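PDB 4LB5: protein kinase containing Z-DNA binding domains from Danio rerio, which probably binds left-handed Z-DNA through its N-terminal Z-alpha domain and probably phosphorylates eukaryotic translation initiation factor 2alpha through its kinase domain. Local coordinates for residues 27-32 against 62-67. Numbering follows the deposited sequence.
Sequences TVQDIF and NKRPVW. With ACT (acetate ion), chain F; nucleotides of chain C; nucleotides of chain D.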
loop_
_atom_site.group_PDB
_atom_site.type_symbol
_atom_site.label_atom_id
_atom_site.label_comp_id
_atom_site.label_asym_id
_atom_site.label_seq_id
_atom_site.Cartn_x
_atom_site.Cartn_y
_atom_site.Cartn_z
ATOM N N THR B 27 -17.164 1.437 6.285
ATOM C CA THR B 27 -15.749 1.403 5.931
ATOM C C THR B 27 -15.125 2.707 6.393
ATOM O O THR B 27 -15.842 3.639 6.766
ATOM C CB THR B 27 -15.526 1.302 4.418
ATOM O OG1 THR B 27 -16.069 2.464 3.778
ATOM C CG2 THR B 27 -16.168 0.048 3.851
ATOM N N VAL B 28 -13.798 2.782 6.346
ATOM C CA VAL B 28 -13.086 4.005 6.713
ATOM C C VAL B 28 -13.553 5.173 5.834
ATOM O O VAL B 28 -13.628 6.317 6.286
ATOM C CB VAL B 28 -11.537 3.805 6.618
ATOM C CG1 VAL B 28 -11.088 3.644 5.170
ATOM C CG2 VAL B 28 -10.801 4.947 7.304
ATOM N N GLN B 29 -13.913 4.854 4.589
ATOM C CA GLN B 29 -14.420 5.822 3.620
ATOM C C GLN B 29 -15.615 6.628 4.135
ATOM O O GLN B 29 -15.601 7.861 4.122
ATOM C CB GLN B 29 -14.820 5.078 2.349
ATOM C CG GLN B 29 -13.704 4.196 1.825
ATOM C CD GLN B 29 -12.592 5.022 1.234
ATOM O OE1 GLN B 29 -12.850 6.031 0.576
ATOM N NE2 GLN B 29 -11.349 4.619 1.476
ATOM N N ASP B 30 -16.649 5.917 4.574
ATOM C CA ASP B 30 -17.860 6.552 5.071
ATOM C C ASP B 30 -17.505 7.461 6.237
ATOM O O ASP B 30 -17.959 8.600 6.319
ATOM C CB ASP B 30 -18.850 5.486 5.536
ATOM C CG ASP B 30 -19.127 4.443 4.471
ATOM O OD1 ASP B 30 -19.416 4.832 3.320
ATOM O OD2 ASP B 30 -19.046 3.235 4.784
ATOM N N ILE B 31 -16.659 6.954 7.124
ATOM C CA ILE B 31 -16.327 7.668 8.343
ATOM C C ILE B 31 -15.539 8.938 8.072
ATOM O O ILE B 31 -15.942 10.023 8.503
ATOM C CB ILE B 31 -15.528 6.793 9.318
ATOM C CG1 ILE B 31 -16.290 5.500 9.622
ATOM C CG2 ILE B 31 -15.263 7.558 10.600
ATOM C CD1 ILE B 31 -15.534 4.546 10.550
ATOM N N PHE B 32 -14.427 8.815 7.354
ATOM C CA PHE B 32 -13.554 9.977 7.202
ATOM C C PHE B 32 -14.176 11.075 6.352
ATOM O O PHE B 32 -13.932 12.258 6.585
ATOM C CB PHE B 32 -12.121 9.590 6.786
ATOM C CG PHE B 32 -11.877 9.512 5.282
ATOM C CD1 PHE B 32 -11.694 10.661 4.526
ATOM C CD2 PHE B 32 -11.751 8.279 4.652
ATOM C CE1 PHE B 32 -11.451 10.586 3.153
ATOM C CE2 PHE B 32 -11.497 8.190 3.288
ATOM C CZ PHE B 32 -11.351 9.346 2.534
ATOM N N ASN B 62 -9.649 -9.226 -0.207
ATOM C CA ASN B 62 -9.434 -8.146 -1.178
ATOM C C ASN B 62 -10.499 -7.043 -1.161
ATOM O O ASN B 62 -10.789 -6.426 -2.186
ATOM C CB ASN B 62 -9.284 -8.717 -2.589
ATOM C CG ASN B 62 -8.028 -9.536 -2.744
ATOM O OD1 ASN B 62 -6.924 -9.047 -2.502
ATOM N ND2 ASN B 62 -8.187 -10.797 -3.130
ATOM N N LYS B 63 -11.082 -6.803 0.005
ATOM C CA LYS B 63 -12.070 -5.745 0.150
ATOM C C LYS B 63 -11.763 -4.871 1.356
ATOM O O LYS B 63 -11.063 -5.292 2.276
ATOM C CB LYS B 63 -13.478 -6.332 0.272
ATOM C CG LYS B 63 -14.082 -6.747 -1.055
ATOM C CD LYS B 63 -15.544 -7.131 -0.896
ATOM C CE LYS B 63 -16.281 -7.056 -2.225
ATOM N NZ LYS B 63 -16.317 -5.665 -2.763
ATOM N N ARG B 64 -12.291 -3.651 1.338
ATOM C CA ARG B 64 -12.142 -2.731 2.460
ATOM C C ARG B 64 -12.760 -3.324 3.719
ATOM O O ARG B 64 -13.882 -3.833 3.681
ATOM C CB ARG B 64 -12.814 -1.395 2.150
ATOM C CG ARG B 64 -12.085 -0.545 1.130
ATOM C CD ARG B 64 -12.893 0.703 0.795
ATOM N NE ARG B 64 -13.729 0.487 -0.377
ATOM C CZ ARG B 64 -13.349 0.764 -1.621
ATOM N NH1 ARG B 64 -12.149 1.282 -1.845
ATOM N NH2 ARG B 64 -14.166 0.530 -2.639
ATOM N N PRO B 65 -12.022 -3.274 4.838
ATOM C CA PRO B 65 -12.590 -3.729 6.112
ATOM C C PRO B 65 -13.846 -2.951 6.462
ATOM O O PRO B 65 -13.900 -1.751 6.212
ATOM C CB PRO B 65 -11.480 -3.415 7.115
ATOM C CG PRO B 65 -10.221 -3.533 6.304
ATOM C CD PRO B 65 -10.583 -2.971 4.949
ATOM N N VAL B 66 -14.845 -3.638 7.016
ATOM C CA VAL B 66 -16.076 -3.005 7.477
ATOM C C VAL B 66 -16.080 -2.983 9.006
ATOM O O VAL B 66 -15.793 -4.001 9.641
ATOM C CB VAL B 66 -17.314 -3.768 6.962
ATOM C CG1 VAL B 66 -18.574 -3.248 7.617
ATOM C CG2 VAL B 66 -17.407 -3.655 5.452
ATOM N N TRP B 67 -16.400 -1.828 9.591
ATOM C CA TRP B 67 -16.254 -1.628 11.030
ATOM C C TRP B 67 -17.571 -1.390 11.740
ATOM O O TRP B 67 -18.488 -0.801 11.177
ATOM C CB TRP B 67 -15.359 -0.422 11.309
ATOM C CG TRP B 67 -13.974 -0.569 10.804
ATOM C CD1 TRP B 67 -13.519 -0.262 9.550
ATOM C CD2 TRP B 67 -12.846 -1.053 11.536
ATOM N NE1 TRP B 67 -12.176 -0.537 9.458
ATOM C CE2 TRP B 67 -11.740 -1.031 10.663
ATOM C CE3 TRP B 67 -12.667 -1.525 12.846
ATOM C CZ2 TRP B 67 -10.466 -1.434 11.058
ATOM C CZ3 TRP B 67 -11.397 -1.939 13.233
ATOM C CH2 TRP B 67 -10.317 -1.888 12.340
HETATM C C ACT F . -15.003 -2.930 -1.361
HETATM O O ACT F . -15.858 -3.828 -1.202
HETATM O OXT ACT F . -15.357 -1.783 -1.039
HETATM C CH3 ACT F . -13.637 -3.207 -1.901
ATOM P P DG C 7 -8.918 0.252 -0.930
ATOM O OP1 DG C 7 -9.820 -0.333 -1.930
ATOM O OP2 DG C 7 -9.348 1.470 -0.199
ATOM O "O5'" DG C 7 -8.592 -0.881 0.133
ATOM C "C5'" DG C 7 -7.726 -0.576 1.233
ATOM C "C4'" DG C 7 -7.329 -1.857 1.953
ATOM O "O4'" DG C 7 -6.596 -2.706 1.043
ATOM C "C3'" DG C 7 -6.423 -1.659 3.146
ATOM O "O3'" DG C 7 -7.198 -1.798 4.325
ATOM C "C2'" DG C 7 -5.364 -2.754 3.076
ATOM C "C1'" DG C 7 -5.556 -3.393 1.704
ATOM N N9 DG C 7 -4.410 -3.300 0.798
ATOM C C8 DG C 7 -3.850 -4.357 0.106
ATOM N N7 DG C 7 -2.854 -4.000 -0.664
ATOM C C5 DG C 7 -2.759 -2.626 -0.476
ATOM C C6 DG C 7 -1.861 -1.709 -1.056
ATOM O O6 DG C 7 -0.956 -1.959 -1.870
ATOM N N1 DG C 7 -2.082 -0.414 -0.610
ATOM C C2 DG C 7 -3.061 -0.052 0.276
ATOM N N2 DG C 7 -3.143 1.257 0.582
ATOM N N3 DG C 7 -3.915 -0.906 0.821
ATOM C C4 DG C 7 -3.708 -2.178 0.411
ATOM P P DG D 11 -8.880 7.566 -0.359
ATOM O OP1 DG D 11 -8.063 8.176 0.720
ATOM O OP2 DG D 11 -9.660 6.315 -0.165
ATOM O "O5'" DG D 11 -9.935 8.680 -0.809
ATOM C "C5'" DG D 11 -10.788 8.445 -1.923
ATOM C "C4'" DG D 11 -11.464 9.741 -2.330
ATOM O "O4'" DG D 11 -10.462 10.715 -2.708
ATOM C "C3'" DG D 11 -12.391 9.637 -3.532
ATOM O "O3'" DG D 11 -13.657 9.364 -2.981
ATOM C "C2'" DG D 11 -12.303 11.016 -4.188
ATOM C "C1'" DG D 11 -10.986 11.606 -3.679
ATOM N N9 DG D 11 -9.900 11.703 -4.642
ATOM C C8 DG D 11 -9.162 12.827 -4.919
ATOM N N7 DG D 11 -8.224 12.610 -5.803
ATOM C C5 DG D 11 -8.348 11.266 -6.120
ATOM C C6 DG D 11 -7.592 10.483 -7.024
ATOM O O6 DG D 11 -6.645 10.846 -7.737
ATOM N N1 DG D 11 -8.031 9.160 -7.064
ATOM C C2 DG D 11 -9.069 8.656 -6.321
ATOM N N2 DG D 11 -9.331 7.351 -6.502
ATOM N N3 DG D 11 -9.788 9.377 -5.469
ATOM C C4 DG D 11 -9.373 10.680 -5.415
HETATM O O HOH W 1 -12.103 0.402 5.913
#
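The Arg64 guanidinium has the acetate methyl over one face, while Gln29 CG and DG7 of chain C OP1 approach it obliquely; Val28 N lies oblique to the Trp67 ring, which has a water at its edge, in plane. This is the winged helix-turn-helix fold of a Z-alpha domain: the start of helix 28-35 faces the wing and the strand 66-69 that follows it, and both segments reach the DNA backbone. The side chains of Gln29 and Arg64 cross at about a right angle, Gln29 CG resting on Arg64 CD at 3.7 Å, with amide and guanidinium planes 55° apart. Beyond this aliphatic touch they part, each to a different strand: Gln29 NE2 donates to DG11 of chain D OP2 (2.9 Å, 155°), whereas Arg64 NH1 lies 2.8 Å from DG7 of chain C OP1 and bonds weakly to OP2. A bend at chi3 (-94°) turns the guanidinium so that NE and NH2 both make weak bonds to acetate OXT. With an alanine here, the DG7 phosphate would probably lose a cationic partner and the methylene chain of Gln29 its support. Nearer the backbone, Thr27 CG2 lies 3.7 Å from Pro65 O and also touches Arg64 CB and Val66 CG2. Thr27 is the N-cap of helix 28-35, and its N bonds to Asp30 OD2 on the anti side, tilted out of the carboxylate plane. Trp67 also meets Tyr47 of helix 39-51 edge-to-face. The water at its edge bridges the segments, accepting from Val28 N at 3.0 Å and donating to Pro65 O at 2.8 Å.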